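MaoC domain protein dehydratase (Chloroflexus aurantiacus, PDB 4E3E) catalyses the reversible dehydration of beta-methylmalyl-CoA to mesaconyl-CoA in the glyoxylate assimilation cycle. Local coordinates at residues Asp287-Met299 with Ala309-Pro321. Residues are numbered along the deposited sequence; the frame is centred on the assembly and turned at random.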
# COMPACT_ATOMS: atom_id res chain seq x y z
N ASP A 287 10.08 -13.05 -11.83
CA ASP A 287 9.51 -14.37 -12.02
C ASP A 287 8.00 -14.27 -12.10
O ASP A 287 7.37 -13.53 -11.33
CB ASP A 287 9.90 -15.30 -10.86
CG ASP A 287 11.38 -15.70 -10.90
OD1 ASP A 287 12.04 -15.56 -11.95
OD2 ASP A 287 11.89 -16.17 -9.86
N THR A 288 7.41 -15.04 -13.00
CA THR A 288 5.93 -15.15 -13.03
C THR A 288 5.45 -16.43 -12.35
O THR A 288 5.82 -17.53 -12.76
CB THR A 288 5.41 -15.06 -14.48
OG1 THR A 288 5.93 -13.86 -15.07
CG2 THR A 288 3.88 -15.04 -14.54
N ILE A 289 4.60 -16.28 -11.33
CA ILE A 289 4.18 -17.41 -10.52
C ILE A 289 2.85 -17.97 -11.04
O ILE A 289 1.88 -17.21 -11.25
CB ILE A 289 4.00 -17.01 -9.02
CG1 ILE A 289 5.31 -16.46 -8.42
CG2 ILE A 289 3.49 -18.20 -8.21
CD1 ILE A 289 6.57 -17.32 -8.69
N TYR A 290 2.82 -19.29 -11.23
CA TYR A 290 1.61 -20.03 -11.56
C TYR A 290 1.38 -21.07 -10.47
O TYR A 290 2.29 -21.37 -9.70
CB TYR A 290 1.80 -20.80 -12.85
CG TYR A 290 1.97 -19.96 -14.08
CD1 TYR A 290 3.23 -19.49 -14.46
CD2 TYR A 290 0.87 -19.67 -14.89
CE1 TYR A 290 3.39 -18.74 -15.62
CE2 TYR A 290 1.02 -18.92 -16.05
CZ TYR A 290 2.27 -18.46 -16.41
OH TYR A 290 2.40 -17.73 -17.55
N ALA A 291 0.17 -21.62 -10.41
CA ALA A 291 -0.14 -22.61 -9.39
C ALA A 291 -1.05 -23.71 -9.92
O ALA A 291 -1.85 -23.48 -10.84
CB ALA A 291 -0.76 -21.94 -8.16
N TRP A 292 -0.89 -24.90 -9.36
CA TRP A 292 -1.87 -25.97 -9.53
C TRP A 292 -2.06 -26.71 -8.23
O TRP A 292 -1.17 -26.72 -7.37
CB TRP A 292 -1.49 -26.90 -10.68
CG TRP A 292 -0.24 -27.71 -10.45
CD1 TRP A 292 1.08 -27.38 -10.77
CD2 TRP A 292 -0.16 -29.04 -9.83
NE1 TRP A 292 1.94 -28.39 -10.41
CE2 TRP A 292 1.27 -29.41 -9.83
CE3 TRP A 292 -1.08 -29.92 -9.28
CZ2 TRP A 292 1.71 -30.61 -9.32
CZ3 TRP A 292 -0.62 -31.14 -8.77
CH2 TRP A 292 0.74 -31.47 -8.78
N SER A 293 -3.22 -27.33 -8.06
CA SER A 293 -3.52 -28.04 -6.82
C SER A 293 -3.98 -29.46 -7.05
O SER A 293 -4.55 -29.79 -8.09
CB SER A 293 -4.56 -27.28 -5.99
OG SER A 293 -4.06 -25.99 -5.64
N GLU A 294 -3.73 -30.31 -6.05
CA GLU A 294 -4.27 -31.67 -6.04
C GLU A 294 -5.12 -31.83 -4.79
O GLU A 294 -4.73 -31.33 -3.72
CB GLU A 294 -3.14 -32.68 -6.03
CG GLU A 294 -3.61 -34.12 -5.92
CD GLU A 294 -2.47 -35.11 -6.00
OE1 GLU A 294 -1.32 -34.68 -6.19
OE2 GLU A 294 -2.73 -36.32 -5.87
N ILE A 295 -6.27 -32.50 -4.91
CA ILE A 295 -7.02 -32.87 -3.72
C ILE A 295 -6.39 -34.16 -3.19
O ILE A 295 -6.61 -35.25 -3.76
CB ILE A 295 -8.54 -33.08 -3.99
CG1 ILE A 295 -9.16 -31.87 -4.72
CG2 ILE A 295 -9.27 -33.43 -2.69
CD1 ILE A 295 -9.03 -30.52 -4.01
N LEU A 296 -5.57 -34.04 -2.13
CA LEU A 296 -4.91 -35.19 -1.50
C LEU A 296 -5.89 -36.08 -0.76
O LEU A 296 -5.76 -37.31 -0.75
CB LEU A 296 -3.83 -34.74 -0.53
CG LEU A 296 -2.67 -33.96 -1.16
CD1 LEU A 296 -1.69 -33.51 -0.07
CD2 LEU A 296 -1.98 -34.78 -2.24
N ALA A 297 -6.90 -35.46 -0.14
CA ALA A 297 -7.83 -36.17 0.72
C ALA A 297 -9.05 -35.34 0.99
O ALA A 297 -9.01 -34.09 0.90
CB ALA A 297 -7.16 -36.53 2.05
N LYS A 298 -10.13 -36.03 1.33
CA LYS A 298 -11.37 -35.40 1.73
C LYS A 298 -11.79 -36.02 3.05
O LYS A 298 -11.82 -37.25 3.19
CB LYS A 298 -12.45 -35.63 0.65
CG LYS A 298 -13.83 -35.10 1.02
CD LYS A 298 -14.91 -35.50 0.01
CE LYS A 298 -14.71 -34.85 -1.35
NZ LYS A 298 -15.80 -35.22 -2.29
N MSE A 299 -12.12 -35.18 4.03
CA MSE A 299 -12.38 -35.68 5.39
C MSE A 299 -13.62 -35.01 5.93
O MSE A 299 -13.81 -33.80 5.73
CB MSE A 299 -11.15 -35.43 6.28
CG MSE A 299 -9.83 -35.38 5.48
SE MSE A 299 -8.27 -34.67 6.47
CE MSE A 299 -6.81 -35.87 5.90
N ALA A 309 -13.69 -30.86 5.30
CA ALA A 309 -12.30 -30.51 5.07
C ALA A 309 -11.76 -31.15 3.80
O ALA A 309 -12.15 -32.26 3.43
CB ALA A 309 -11.44 -30.92 6.26
N LEU A 310 -10.86 -30.44 3.14
CA LEU A 310 -10.07 -31.01 2.06
C LEU A 310 -8.61 -30.79 2.37
O LEU A 310 -8.21 -29.69 2.78
CB LEU A 310 -10.39 -30.36 0.71
CG LEU A 310 -11.81 -30.46 0.14
CD1 LEU A 310 -11.96 -29.51 -1.04
CD2 LEU A 310 -12.16 -31.89 -0.27
N ARG A 311 -7.83 -31.85 2.21
CA ARG A 311 -6.39 -31.72 2.31
C ARG A 311 -5.91 -31.44 0.90
O ARG A 311 -6.19 -32.22 -0.02
CB ARG A 311 -5.73 -32.98 2.88
CG ARG A 311 -4.22 -32.81 3.09
CD ARG A 311 -3.57 -34.05 3.69
NE ARG A 311 -2.15 -33.82 4.00
CZ ARG A 311 -1.39 -34.64 4.73
NH1 ARG A 311 -1.90 -35.75 5.25
NH2 ARG A 311 -0.12 -34.33 4.96
N VAL A 312 -5.22 -30.32 0.73
CA VAL A 312 -4.84 -29.83 -0.59
C VAL A 312 -3.33 -29.68 -0.67
O VAL A 312 -2.70 -29.21 0.29
CB VAL A 312 -5.51 -28.46 -0.88
CG1 VAL A 312 -5.12 -27.91 -2.27
CG2 VAL A 312 -7.03 -28.55 -0.73
N ARG A 313 -2.76 -30.10 -1.79
CA ARG A 313 -1.40 -29.70 -2.15
C ARG A 313 -1.50 -28.64 -3.24
O ARG A 313 -2.05 -28.90 -4.31
CB ARG A 313 -0.58 -30.88 -2.67
CG ARG A 313 0.87 -30.49 -3.00
CD ARG A 313 1.68 -31.60 -3.71
NE ARG A 313 1.57 -32.90 -3.04
CZ ARG A 313 2.10 -33.21 -1.85
NH1 ARG A 313 2.82 -32.32 -1.16
NH2 ARG A 313 1.90 -34.42 -1.35
N THR A 314 -0.96 -27.45 -2.97
CA THR A 314 -0.79 -26.47 -4.04
C THR A 314 0.68 -26.35 -4.37
O THR A 314 1.51 -26.14 -3.48
CB THR A 314 -1.41 -25.12 -3.70
OG1 THR A 314 -2.82 -25.31 -3.39
CG2 THR A 314 -1.27 -24.15 -4.86
N VAL A 315 1.00 -26.48 -5.64
CA VAL A 315 2.37 -26.39 -6.11
C VAL A 315 2.50 -25.11 -6.93
O VAL A 315 1.72 -24.89 -7.86
CB VAL A 315 2.71 -27.60 -7.01
CG1 VAL A 315 4.11 -27.48 -7.58
CG2 VAL A 315 2.56 -28.90 -6.22
N ALA A 316 3.45 -24.24 -6.57
CA ALA A 316 3.71 -23.03 -7.36
C ALA A 316 4.93 -23.24 -8.24
O ALA A 316 5.93 -23.85 -7.83
CB ALA A 316 3.88 -21.80 -6.47
N THR A 317 4.85 -22.72 -9.44
CA THR A 317 5.94 -22.82 -10.38
C THR A 317 6.25 -21.45 -10.93
O THR A 317 5.45 -20.57 -10.87
CB THR A 317 5.61 -23.74 -11.55
OG1 THR A 317 4.44 -23.30 -12.21
CG2 THR A 317 5.36 -25.10 -11.08
N LYS A 318 7.43 -21.29 -11.48
CA LYS A 318 7.76 -20.06 -12.13
C LYS A 318 7.82 -20.25 -13.62
O LYS A 318 8.37 -21.20 -14.09
CB LYS A 318 9.04 -19.43 -11.61
CG LYS A 318 10.27 -20.29 -11.69
CD LYS A 318 11.52 -19.45 -11.65
CE LYS A 318 12.11 -19.49 -10.28
NZ LYS A 318 13.23 -18.55 -10.08
N ASP A 319 7.20 -19.34 -14.33
CA ASP A 319 7.29 -19.30 -15.75
C ASP A 319 6.89 -20.63 -16.35
O ASP A 319 7.57 -21.15 -17.19
CB ASP A 319 8.69 -18.91 -16.17
CG ASP A 319 9.11 -17.58 -15.63
OD1 ASP A 319 8.29 -16.78 -15.22
OD2 ASP A 319 10.30 -17.31 -15.63
N ARG A 320 5.78 -21.17 -15.88
CA ARG A 320 5.30 -22.53 -16.15
C ARG A 320 5.89 -23.23 -17.38
O ARG A 320 5.76 -22.73 -18.51
CB ARG A 320 3.76 -22.58 -16.20
CG ARG A 320 3.13 -22.30 -17.55
CD ARG A 320 1.75 -22.93 -17.61
NE ARG A 320 1.68 -24.10 -16.74
CZ ARG A 320 0.58 -24.82 -16.54
NH1 ARG A 320 -0.55 -24.48 -17.16
NH2 ARG A 320 0.60 -25.86 -15.72
N PRO A 321 6.54 -24.39 -17.17
CA PRO A 321 7.12 -25.16 -18.28
C PRO A 321 6.05 -25.87 -19.13
O PRO A 321 4.85 -25.74 -18.85
CB PRO A 321 8.04 -26.16 -17.57
CG PRO A 321 7.43 -26.36 -16.24
CD PRO A 321 6.82 -25.03 -15.86
O HOH W 1 11.94 -15.53 -14.69
O HOH W 2 8.32 -13.94 -15.80
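Lys318 NZ reaches Asp287 OD2 in a salt bridge of 2.7 Å, coming in from above the carboxylate plane; the lysine is long enough to span from the strand end to the loop. The other oxygen, OD1, shares a water with Asp319 OD2, a proton donor set between two like charges. Thr288 N meets Asp319 OD1 on the syn side, tilted from the carboxylate plane, at 3.0 Å, while Asp319 N gives a bond to Thr288 O. With alanine at Asp287, the Lys318 ammonium is likely to lose its carboxylate mate and the bridging water one of its two acceptors. Further along, the backbones of Ser293 and Thr314 form a non-hydrogen-bonded pair with CA atoms 4.2 Å apart, close enough for their short hydroxyls to hydrogen-bond directly, OG to OG1, at 2.7 Å; each has a second partner, His207 and Tyr344 respectively. The two strands form an antiparallel hairpin within the hotdog-fold sheet, interrupted by a classic beta bulge where Leu296 and Ala297 both face Arg311. On the face carrying Tyr290, Trp292 CG sits between backbone N and carbonyl carbon (chi1 67°), laying the indole alongside Val315, whose CB lies over the five-membered ring; NE1 hydrogen-bonds to Pro326 O. Tyr290 packs by its ring while its OH reaches Asn234 of the second subunit. Leu296 CD1, an apolar methyl, suits the flat Arg313 guanidinium face, offset toward its rim, leaving NH1 its salt bridge to Asp341.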